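Local coordinates for cellulase (Bacteroides salanitronis, PDB 6WQY), which is the catalytic domain of a GH5_4 endoglucanase of broad specificity, probably hydrolysing internal beta-1,4 bonds of cellulose and related plant polysaccharides, at residues G38-A43 with F360-G365; A57-A62 with L98-E103; V236-Q239 with R245-V248. One frame throughout, in Å; residues are numbered along the deposited sequence.

Interaction 1. Residues G38-A43 with F360-G365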
ATOM      1  N   GLY A  38      -6.590   0.212  -7.469  1.00  7.80           N
ATOM      2  CA  GLY A  38      -6.038   1.517  -7.784  1.00  8.20           C
ATOM      3  C   GLY A  38      -6.889   2.322  -8.756  1.00  8.07           C
ATOM      4  O   GLY A  38      -7.705   1.800  -9.506  1.00  8.57           O
ATOM      5  N   ASN A  39      -6.640   3.635  -8.764  1.00  8.65           N
ATOM      6  CA  ASN A  39      -7.437   4.579  -9.560  1.00  9.36           C
ATOM      7  C   ASN A  39      -8.929   4.363  -9.331  1.00  8.78           C
ATOM      8  O   ASN A  39      -9.736   4.403 -10.256  1.00  9.61           O
ATOM      9  CB  ASN A  39      -7.080   4.543 -11.041  1.00 10.35           C
ATOM     10  CG  ASN A  39      -5.781   5.259 -11.356  1.00 11.00           C
ATOM     11  OD1 ASN A  39      -5.038   5.629 -10.473  1.00 12.11           O
ATOM     12  ND2 ASN A  39      -5.514   5.453 -12.646  1.00 12.90           N
ATOM     13  N   GLN A  40      -9.295   4.168  -8.070  1.00  8.46           N
ATOM     14  CA  GLN A  40     -10.645   3.780  -7.665  1.00  8.24           C
ATOM     15  C   GLN A  40     -11.078   4.737  -6.554  1.00  8.29           C
ATOM     16  O   GLN A  40     -11.314   5.919  -6.833  1.00  8.56           O
ATOM     17  CB  GLN A  40     -10.671   2.296  -7.317  1.00  8.58           C
ATOM     18  CG  GLN A  40     -12.060   1.684  -7.345  1.00  8.51           C
ATOM     19  CD  GLN A  40     -12.545   1.379  -8.746  1.00  8.10           C
ATOM     20  OE1 GLN A  40     -11.800   0.901  -9.593  1.00  9.07           O
ATOM     21  NE2 GLN A  40     -13.822   1.628  -8.991  1.00  9.43           N
ATOM     22  N   LEU A  41     -11.158   4.291  -5.293  1.00  8.24           N
ATOM     23  CA  LEU A  41     -11.516   5.232  -4.227  1.00  8.43           C
ATOM     24  C   LEU A  41     -10.421   6.261  -3.976  1.00  7.99           C
ATOM     25  O   LEU A  41     -10.671   7.260  -3.281  1.00  8.82           O
ATOM     26  CB  LEU A  41     -11.908   4.510  -2.944  1.00  8.49           C
ATOM     27  CG  LEU A  41     -13.150   3.636  -3.048  1.00  9.67           C
ATOM     28  CD1 LEU A  41     -13.431   2.905  -1.746  1.00 11.03           C
ATOM     29  CD2 LEU A  41     -14.371   4.437  -3.451  1.00 14.99           C
ATOM     30  N   ASP A  42      -9.227   6.039  -4.528  1.00  8.27           N
ATOM     31  CA  ASP A  42      -8.167   7.032  -4.520  1.00  8.00           C
ATOM     32  C   ASP A  42      -8.379   8.151  -5.538  1.00  8.00           C
ATOM     33  O   ASP A  42      -7.772   9.229  -5.391  1.00  8.43           O
ATOM     34  CB  ASP A  42      -6.780   6.390  -4.736  1.00  8.51           C
ATOM     35  CG  ASP A  42      -6.740   5.334  -5.845  1.00  8.76           C
ATOM     36  OD1 ASP A  42      -7.637   4.460  -5.903  1.00  8.96           O
ATOM     37  OD2 ASP A  42      -5.770   5.378  -6.656  1.00 10.74           O
ATOM     38  N   ALA A  43      -9.195   7.922  -6.559  1.00  8.76           N
ATOM     39  CA  ALA A  43      -9.361   8.897  -7.627  1.00  9.19           C
ATOM     40  C   ALA A  43     -10.096  10.128  -7.109  1.00  9.21           C
ATOM     41  O   ALA A  43     -11.001  10.038  -6.269  1.00 10.06           O
ATOM     42  CB  ALA A  43     -10.143   8.285  -8.785  1.00  9.30           C
ATOM     43  N   PHE A 360      -7.365  -6.883 -14.036  1.00 10.68           N
ATOM     44  CA  PHE A 360      -8.792  -7.141 -14.040  1.00 10.69           C
ATOM     45  C   PHE A 360      -9.545  -5.868 -14.405  1.00  9.92           C
ATOM     46  O   PHE A 360      -9.125  -4.757 -14.043  1.00 10.97           O
ATOM     47  CB  PHE A 360      -9.312  -7.526 -12.639  1.00 11.18           C
ATOM     48  CG  PHE A 360      -8.681  -8.755 -12.063  1.00 10.72           C
ATOM     49  CD1 PHE A 360      -7.497  -8.667 -11.357  1.00 11.46           C
ATOM     50  CD2 PHE A 360      -9.272  -9.989 -12.213  1.00 11.92           C
ATOM     51  CE1 PHE A 360      -6.903  -9.794 -10.826  1.00 12.14           C
ATOM     52  CE2 PHE A 360      -8.687 -11.123 -11.677  1.00 11.99           C
ATOM     53  CZ  PHE A 360      -7.501 -11.018 -10.979  1.00 12.15           C
ATOM     54  N   ASN A 361     -10.684  -6.027 -15.072  1.00 10.10           N
ATOM     55  CA  ASN A 361     -11.667  -4.952 -15.107  1.00  9.85           C
ATOM     56  C   ASN A 361     -12.224  -4.788 -13.691  1.00 10.00           C
ATOM     57  O   ASN A 361     -12.686  -5.759 -13.080  1.00 10.19           O
ATOM     58  CB  ASN A 361     -12.772  -5.288 -16.109  1.00 11.22           C
ATOM     59  CG  ASN A 361     -13.777  -4.171 -16.257  1.00 10.92           C
ATOM     60  OD1 ASN A 361     -14.523  -3.878 -15.320  1.00 12.35           O
ATOM     61  ND2 ASN A 361     -13.808  -3.541 -17.415  1.00 14.62           N
ATOM     62  N   HIS A 362     -12.149  -3.561 -13.140  1.00  9.54           N
ATOM     63  CA  HIS A 362     -12.478  -3.344 -11.742  1.00  9.64           C
ATOM     64  C   HIS A 362     -13.968  -3.456 -11.447  1.00  9.66           C
ATOM     65  O   HIS A 362     -14.344  -3.520 -10.272  1.00 10.22           O
ATOM     66  CB  HIS A 362     -11.972  -1.977 -11.276  1.00  9.35           C
ATOM     67  CG  HIS A 362     -10.485  -1.879 -11.148  1.00  8.56           C
ATOM     68  ND1 HIS A 362      -9.898  -0.838 -10.456  1.00  9.02           N
ATOM     69  CD2 HIS A 362      -9.465  -2.655 -11.595  1.00  9.48           C
ATOM     70  CE1 HIS A 362      -8.584  -0.968 -10.489  1.00  9.48           C
ATOM     71  NE2 HIS A 362      -8.294  -2.063 -11.174  1.00  9.15           N
ATOM     72  N   ALA A 363     -14.813  -3.481 -12.471  1.00 10.32           N
ATOM     73  CA  ALA A 363     -16.246  -3.615 -12.278  1.00 11.92           C
ATOM     74  C   ALA A 363     -16.773  -4.999 -12.621  1.00 12.41           C
ATOM     75  O   ALA A 363     -17.649  -5.515 -11.916  1.00 14.22           O
ATOM     76  CB  ALA A 363     -16.992  -2.575 -13.122  1.00 13.11           C
ATOM     77  N   THR A 364     -16.287  -5.630 -13.692  1.00 11.70           N
ATOM     78  CA  THR A 364     -16.783  -6.961 -14.040  1.00 12.06           C
ATOM     79  C   THR A 364     -15.965  -8.075 -13.406  1.00 12.21           C
ATOM     80  O   THR A 364     -16.452  -9.203 -13.307  1.00 13.14           O
ATOM     81  CB  THR A 364     -16.754  -7.182 -15.559  1.00 12.43           C
ATOM     82  OG1 THR A 364     -15.389  -7.184 -15.985  1.00 12.41           O
ATOM     83  CG2 THR A 364     -17.531  -6.106 -16.292  1.00 15.17           C
ATOM     84  N   GLY A 365     -14.735  -7.801 -13.007  1.00 11.00           N
ATOM     85  CA  GLY A 365     -13.858  -8.827 -12.498  1.00 12.05           C
ATOM     86  C   GLY A 365     -13.207  -9.701 -13.547  1.00 10.76           C
ATOM     87  O   GLY A 365     -12.454 -10.617 -13.190  1.00 12.46           O
TER

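Interaction 2. Residues A57-A62 with L98-E103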
ATOM      1  N   ALA A  57     -14.990   1.986 -13.882  1.00  9.81           N
ATOM      2  CA  ALA A  57     -16.351   1.937 -13.372  1.00 10.01           C
ATOM      3  C   ALA A  57     -16.317   1.483 -11.915  1.00  9.29           C
ATOM      4  O   ALA A  57     -15.292   1.030 -11.404  1.00  9.90           O
ATOM      5  CB  ALA A  57     -17.215   1.019 -14.231  1.00 12.22           C
ATOM      6  N   ALA A  58     -17.455   1.613 -11.240  1.00 10.57           N
ATOM      7  CA  ALA A  58     -17.522   1.337  -9.813  1.00 10.83           C
ATOM      8  C   ALA A  58     -17.168  -0.108  -9.499  1.00 10.27           C
ATOM      9  O   ALA A  58     -17.594  -1.042 -10.181  1.00 11.32           O
ATOM     10  CB  ALA A  58     -18.924   1.652  -9.296  1.00 12.78           C
ATOM     11  N   ALA A  59     -16.399  -0.294  -8.428  1.00  9.87           N
ATOM     12  CA  ALA A  59     -15.998  -1.627  -7.987  1.00 10.23           C
ATOM     13  C   ALA A  59     -17.199  -2.402  -7.464  1.00 10.25           C
ATOM     14  O   ALA A  59     -18.160  -1.821  -6.947  1.00 10.79           O
ATOM     15  CB  ALA A  59     -14.923  -1.524  -6.907  1.00 10.99           C
ATOM     16  N   THR A  60     -17.122  -3.736  -7.569  1.00 10.77           N
ATOM     17  CA  THR A  60     -18.242  -4.615  -7.274  1.00 11.70           C
ATOM     18  C   THR A  60     -17.781  -5.848  -6.503  1.00 10.29           C
ATOM     19  O   THR A  60     -16.598  -6.193  -6.482  1.00 10.98           O
ATOM     20  CB  THR A  60     -18.852  -5.132  -8.579  1.00 12.77           C
ATOM     21  OG1 THR A  60     -17.812  -5.853  -9.274  1.00 12.99           O
ATOM     22  CG2 THR A  60     -19.385  -3.999  -9.435  1.00 13.65           C
ATOM     23  N   GLN A  61     -18.761  -6.548  -5.923  1.00 11.42           N
ATOM     24  CA  GLN A  61     -18.486  -7.862  -5.354  1.00 11.18           C
ATOM     25  C   GLN A  61     -17.881  -8.796  -6.391  1.00 11.07           C
ATOM     26  O   GLN A  61     -17.008  -9.608  -6.072  1.00 12.15           O
ATOM     27  CB  GLN A  61     -19.769  -8.470  -4.787  1.00 12.48           C
ATOM     28  CG  GLN A  61     -19.550  -9.788  -4.074  1.00 12.53           C
ATOM     29  CD  GLN A  61     -18.749  -9.601  -2.810  1.00 11.74           C
ATOM     30  OE1 GLN A  61     -19.190  -8.935  -1.879  1.00 13.37           O
ATOM     31  NE2 GLN A  61     -17.538 -10.123  -2.794  1.00 12.43           N
ATOM     32  N   ALA A  62     -18.339  -8.705  -7.640  1.00 11.68           N
ATOM     33  CA  ALA A  62     -17.835  -9.591  -8.679  1.00 12.29           C
ATOM     34  C   ALA A  62     -16.325  -9.469  -8.833  1.00 11.29           C
ATOM     35  O   ALA A  62     -15.634 -10.466  -9.071  1.00 12.01           O
ATOM     36  CB  ALA A  62     -18.532  -9.316 -10.010  1.00 13.02           C
ATOM     37  N   LEU A  98     -18.286   7.324   3.598  1.00  9.78           N
ATOM     38  CA  LEU A  98     -17.829   6.296   4.526  1.00 10.23           C
ATOM     39  C   LEU A  98     -18.567   4.986   4.298  1.00 10.12           C
ATOM     40  O   LEU A  98     -17.966   3.904   4.366  1.00 10.52           O
ATOM     41  CB  LEU A  98     -17.986   6.818   5.950  1.00 11.60           C
ATOM     42  CG  LEU A  98     -17.415   5.997   7.093  1.00 12.55           C
ATOM     43  CD1 LEU A  98     -15.948   5.669   6.880  1.00 12.50           C
ATOM     44  CD2 LEU A  98     -17.604   6.746   8.401  1.00 15.08           C
ATOM     45  N   ASN A  99     -19.869   5.057   4.002  1.00 10.12           N
ATOM     46  CA  ASN A  99     -20.606   3.853   3.662  1.00 10.56           C
ATOM     47  C   ASN A  99     -20.029   3.180   2.423  1.00  9.83           C
ATOM     48  O   ASN A  99     -19.950   1.946   2.364  1.00 10.92           O
ATOM     49  CB  ASN A  99     -22.077   4.186   3.443  1.00 10.77           C
ATOM     50  CG  ASN A  99     -22.891   2.949   3.154  1.00 11.98           C
ATOM     51  OD1 ASN A  99     -23.324   2.249   4.072  1.00 13.12           O
ATOM     52  ND2 ASN A  99     -23.104   2.664   1.882  1.00 12.66           N
ATOM     53  N   ARG A 100     -19.653   3.958   1.405  1.00 10.15           N
ATOM     54  CA  ARG A 100     -19.069   3.360   0.206  1.00  9.72           C
ATOM     55  C   ARG A 100     -17.770   2.626   0.539  1.00  9.65           C
ATOM     56  O   ARG A 100     -17.517   1.523   0.038  1.00  9.79           O
ATOM     57  CB  ARG A 100     -18.821   4.418  -0.867  1.00 10.10           C
ATOM     58  CG  ARG A 100     -18.128   3.891  -2.115  1.00 10.19           C
ATOM     59  CD  ARG A 100     -18.917   2.768  -2.774  1.00 10.92           C
ATOM     60  NE  ARG A 100     -18.248   2.247  -3.958  1.00 10.30           N
ATOM     61  CZ  ARG A 100     -18.476   1.049  -4.473  1.00 10.52           C
ATOM     62  NH1 ARG A 100     -19.345   0.221  -3.911  1.00 11.39           N
ATOM     63  NH2 ARG A 100     -17.796   0.672  -5.547  1.00 11.04           N
ATOM     64  N   VAL A 101     -16.920   3.234   1.367  1.00  9.24           N
ATOM     65  CA  VAL A 101     -15.707   2.538   1.795  1.00  9.68           C
ATOM     66  C   VAL A 101     -16.088   1.222   2.473  1.00  8.92           C
ATOM     67  O   VAL A 101     -15.477   0.167   2.226  1.00  9.30           O
ATOM     68  CB  VAL A 101     -14.868   3.448   2.717  1.00  9.92           C
ATOM     69  CG1 VAL A 101     -13.660   2.704   3.248  1.00 10.32           C
ATOM     70  CG2 VAL A 101     -14.425   4.699   1.971  1.00  9.65           C
ATOM     71  N   ALA A 102     -17.111   1.260   3.334  1.00  9.72           N
ATOM     72  CA  ALA A 102     -17.574   0.044   3.995  1.00 10.58           C
ATOM     73  C   ALA A 102     -18.123  -0.980   3.010  1.00 10.30           C
ATOM     74  O   ALA A 102     -17.989  -2.195   3.250  1.00 10.62           O
ATOM     75  CB  ALA A 102     -18.618   0.396   5.062  1.00 11.11           C
ATOM     76  N   GLU A 103     -18.742  -0.541   1.913  1.00 10.01           N
ATOM     77  CA  GLU A 103     -19.191  -1.489   0.896  1.00 10.23           C
ATOM     78  C   GLU A 103     -18.008  -2.248   0.307  1.00  9.88           C
ATOM     79  O   GLU A 103     -18.056  -3.469   0.139  1.00 10.38           O
ATOM     80  CB  GLU A 103     -19.948  -0.768  -0.220  1.00 11.17           C
ATOM     81  CG  GLU A 103     -21.313  -0.277   0.188  1.00 13.16           C
ATOM     82  CD  GLU A 103     -22.048   0.481  -0.898  1.00 13.28           C
ATOM     83  OE1 GLU A 103     -21.490   0.725  -1.991  1.00 15.16           O
ATOM     84  OE2 GLU A 103     -23.222   0.861  -0.647  1.00 16.93           O
TER

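Interaction 3. Residues V236-Q239 with R245-V248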
ATOM      1  N   VAL A 236      10.708   5.529  12.923  1.00 10.46           N
ATOM      2  CA  VAL A 236      10.688   5.108  14.317  1.00 11.34           C
ATOM      3  C   VAL A 236       9.361   4.402  14.566  1.00 10.91           C
ATOM      4  O   VAL A 236       8.298   4.970  14.316  1.00 11.40           O
ATOM      5  CB  VAL A 236      10.858   6.301  15.280  1.00 12.23           C
ATOM      6  CG1 VAL A 236      10.702   5.831  16.731  1.00 13.91           C
ATOM      7  CG2 VAL A 236      12.203   6.983  15.065  1.00 13.49           C
ATOM      8  N   LEU A 237       9.418   3.182  15.057  1.00 11.09           N
ATOM      9  CA  LEU A 237       8.192   2.436  15.322  1.00 11.73           C
ATOM     10  C   LEU A 237       7.408   3.120  16.432  1.00 11.69           C
ATOM     11  O   LEU A 237       7.971   3.387  17.492  1.00 12.04           O
ATOM     12  CB  LEU A 237       8.546   1.017  15.746  1.00 14.01           C
ATOM     13  CG  LEU A 237       7.393   0.017  15.758  1.00 15.99           C
ATOM     14  CD1 LEU A 237       6.880  -0.262  14.361  1.00 15.53           C
ATOM     15  CD2 LEU A 237       7.835  -1.283  16.440  1.00 17.94           C
ATOM     16  N   PRO A 238       6.121   3.410  16.235  1.00 10.62           N
ATOM     17  CA  PRO A 238       5.339   4.025  17.310  1.00 10.69           C
ATOM     18  C   PRO A 238       5.257   3.119  18.522  1.00 11.68           C
ATOM     19  O   PRO A 238       5.341   1.885  18.411  1.00 12.62           O
ATOM     20  CB  PRO A 238       3.949   4.200  16.691  1.00 10.97           C
ATOM     21  CG  PRO A 238       4.220   4.310  15.222  1.00 11.08           C
ATOM     22  CD  PRO A 238       5.361   3.355  14.968  1.00 11.11           C
ATOM     23  N   GLN A 239       5.051   3.743  19.681  1.00 11.42           N
ATOM     24  CA  GLN A 239       4.656   3.008  20.875  1.00 12.94           C
ATOM     25  C   GLN A 239       3.231   2.497  20.713  1.00 12.45           C
ATOM     26  O   GLN A 239       2.396   3.119  20.055  1.00 14.01           O
ATOM     27  CB  GLN A 239       4.711   3.935  22.081  1.00 14.64           C
ATOM     28  CG  GLN A 239       6.078   4.533  22.341  1.00 20.77           C
ATOM     29  CD  GLN A 239       7.135   3.480  22.582  1.00 26.14           C
ATOM     30  OE1 GLN A 239       7.056   2.708  23.540  1.00 39.70           O
ATOM     31  NE2 GLN A 239       8.135   3.438  21.711  1.00 33.53           N
ATOM     32  N   ARG A 245       1.631  -5.540  16.440  1.00 10.95           N
ATOM     33  CA  ARG A 245       0.470  -5.175  15.642  1.00 10.53           C
ATOM     34  C   ARG A 245       0.721  -3.938  14.795  1.00 10.08           C
ATOM     35  O   ARG A 245      -0.243  -3.366  14.265  1.00 11.69           O
ATOM     36  CB  ARG A 245      -0.780  -4.989  16.502  1.00 10.96           C
ATOM     37  CG  ARG A 245      -1.290  -6.273  17.156  1.00 11.38           C
ATOM     38  CD  ARG A 245      -1.832  -7.252  16.136  1.00 10.90           C
ATOM     39  NE  ARG A 245      -2.294  -8.489  16.751  1.00 11.96           N
ATOM     40  CZ  ARG A 245      -1.505  -9.521  17.037  1.00 12.28           C
ATOM     41  NH1 ARG A 245      -0.198  -9.472  16.767  1.00 13.54           N
ATOM     42  NH2 ARG A 245      -2.011 -10.610  17.598  1.00 14.06           N
ATOM     43  N   LEU A 246       1.974  -3.517  14.639  1.00 10.37           N
ATOM     44  CA  LEU A 246       2.341  -2.420  13.757  1.00 10.14           C
ATOM     45  C   LEU A 246       3.276  -2.945  12.680  1.00  9.84           C
ATOM     46  O   LEU A 246       4.289  -3.583  12.984  1.00 11.51           O
ATOM     47  CB  LEU A 246       3.030  -1.284  14.506  1.00 10.14           C
ATOM     48  CG  LEU A 246       2.221  -0.643  15.619  1.00 10.59           C
ATOM     49  CD1 LEU A 246       3.031   0.488  16.242  1.00 12.01           C
ATOM     50  CD2 LEU A 246       0.862  -0.150  15.163  1.00 10.58           C
ATOM     51  N   MET A 247       2.939  -2.655  11.422  1.00  9.07           N
ATOM     52  CA  MET A 247       3.694  -3.133  10.268  1.00  9.21           C
ATOM     53  C   MET A 247       4.230  -1.941   9.488  1.00  8.98           C
ATOM     54  O   MET A 247       3.483  -0.991   9.226  1.00  9.75           O
ATOM     55  CB  MET A 247       2.809  -3.990   9.342  1.00  9.81           C
ATOM     56  CG  MET A 247       1.979  -5.047  10.059  1.00 10.98           C
ATOM     57  SD  MET A 247       1.043  -6.118   8.977  1.00 11.86           S
ATOM     58  CE  MET A 247      -0.117  -4.954   8.274  1.00 12.18           C
ATOM     59  N   VAL A 248       5.507  -1.982   9.128  1.00  8.83           N
ATOM     60  CA  VAL A 248       6.126  -0.905   8.356  1.00  9.00           C
ATOM     61  C   VAL A 248       5.738  -1.051   6.893  1.00  8.95           C
ATOM     62  O   VAL A 248       5.972  -2.093   6.275  1.00  9.99           O
ATOM     63  CB  VAL A 248       7.648  -0.940   8.506  1.00 10.16           C
ATOM     64  CG1 VAL A 248       8.296   0.232   7.788  1.00 11.92           C
ATOM     65  CG2 VAL A 248       8.049  -0.954   9.984  1.00 11.22           C
TER

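Interaction 1. Residues G38-A43 with F360-G365
In the closed (beta/alpha)8 barrel of this GH5 domain, the loops that follow the first strand, 34-37, and the last, 342-346, meet through Gln40 and His362. His362 ND1 donates to Gln40 OE1 over 2.7 Å, with an N-H...O angle of 156°; the oxygen lies almost exactly in the imidazole plane, so it meets the ring at its edge, whereas the donor is slightly tilted from the amide plane. The two flat groups are turned 41° against each other. Gly38 O approaches the same ring edge, 3.1 Å from His362 CE1. In Gln40, CG stands anti to the backbone N (chi1 -160°) and the chain then bends at chi2, which brings OE1 to the ring. The Gln40 backbone is held by its own segment: Gln40 N donates to Asp42 OD1 over 2.7 Å, and a type I turn runs from Gln40 to Ala43. The remaining polar atoms are also engaged, Gln40 NE2 by Ala57 O and Glu51 OE2, and His362 NE2 by Asp346 OD1, which fixes the rotation of both groups. Trp35 of strand 34-37 meets the His362 ring edge-to-face, Phe360 packs on helix 61-70, and Leu41 leans on helix 95-110.

Interaction 2. Residues A57-A62 with L98-E103
Arg100, on the outer helix 95-110 of the (beta/alpha)8 barrel, reaches over to Ala59, so one side chain links helix 95-110 to the loop that leads into helix 61-70. The guanidinium comes in edge first: Ala59 O lies almost in its plane, and NH2 donates to that oxygen over 2.9 Å at a nearly straight N-H...O angle of 171°. Seen from the carbonyl, the donor is tilted moderately from the peptide plane. Two methyl groups of the loop add van der Waals packing against the same NH2 group, with Ala58 CB 4.0 Å and Ala59 CB 3.9 Å from Arg100 NH2. The reach has a simple torsional origin: CG is anti to the backbone N, the chain bends at chi2 (58°), and the next torsion is extended, which carries the guanidinium away from the helix.

Ala59 N is 3.3 Å from Arg100 NH2, but both are donors, so the pair makes no bond; instead each of them reaches Glu51 OE2, in a salt bridge from the arginine and a hydrogen bond from the backbone. This shared carboxylate oxygen is consistent with the two donors sitting so close. A leucine in place of Arg100 would probably leave Ala59 O and the carboxylates of Glu51 and Glu103 without their shared cationic partner, and this one tie between loop and helix would be lost. Thr60, at the N-cap of helix 61-70, turns its OG1 to Leu63 N. On the other arm of the guanidinium, also met by Tyr107 OH, Arg100 NH1 forms a salt bridge to Glu103 OE1 of its own helix over 2.9 Å, meeting that oxygen nearly along its C-O axis.

Interaction 3. Residues V236-Q239 with R245-V248
The backbones of Leu237 and Leu246 run 7.8 Å apart at their CA atoms, too far for strand pairing, so the contact between the two segments rests on side chains. It belongs to a beta-alpha-beta unit of the (beta/alpha)8 barrel: the loop leaving helix 228-234 passes beside the start of strand 246-251, the sixth strand, before the chain enters it. Leu246 points toward the loop and is the side chain on which the contact turns. Its CG stands anti to the carbonyl carbon (chi1 -59°), and an extended chi2 carries CD1 on to Pro238. There CD1 lies alongside the proline ring, 3.9 Å from Pro238 CB and 3.9 Å from Pro238 CD, so the methyl is about equally near both of these ring carbons. The second apolar touch is Leu237 CD1, 4.0 Å from Leu246 CB, with Leu237 CG anti to its own backbone N; the two leucines are set slantwise. Together the segments bury 169 Å². Leu246 also packs on Val204 and Arg208 of helix 191-209, so this buried leucine is packed by both the loop and that helix, while Met247 points away and packs on Ile27 and Leu31 of helix 24-31. The shortest approach between the two segments is from a methyl to a backbone carbonyl, Leu246 CD1 lying 3.5 Å from Pro238 O.

From the N terminus, the chain leaves strand 34-37 into residues 38-43, the first half of interaction 1, whose partner comes only after the last barrel strand; the contact therefore closes a loop of 316 intervening residues and joins the loops after the first and eighth strands, neighbours in the closed barrel. Both other interactions fall within that span and follow in series: interaction 2 closes a loop of 35 residues, tying the approach to helix 61-70 to helix 95-110, and interaction 3 closes a short loop ahead of strand 246-251. Interactions 1 and 2 touch, with Ala363 O 2.7 Å from Thr60 OG1, a probable hydrogen bond. Interaction 3 lies on the opposite side of the chain's centre from interaction 1, its centre about 29 Å from each of the others.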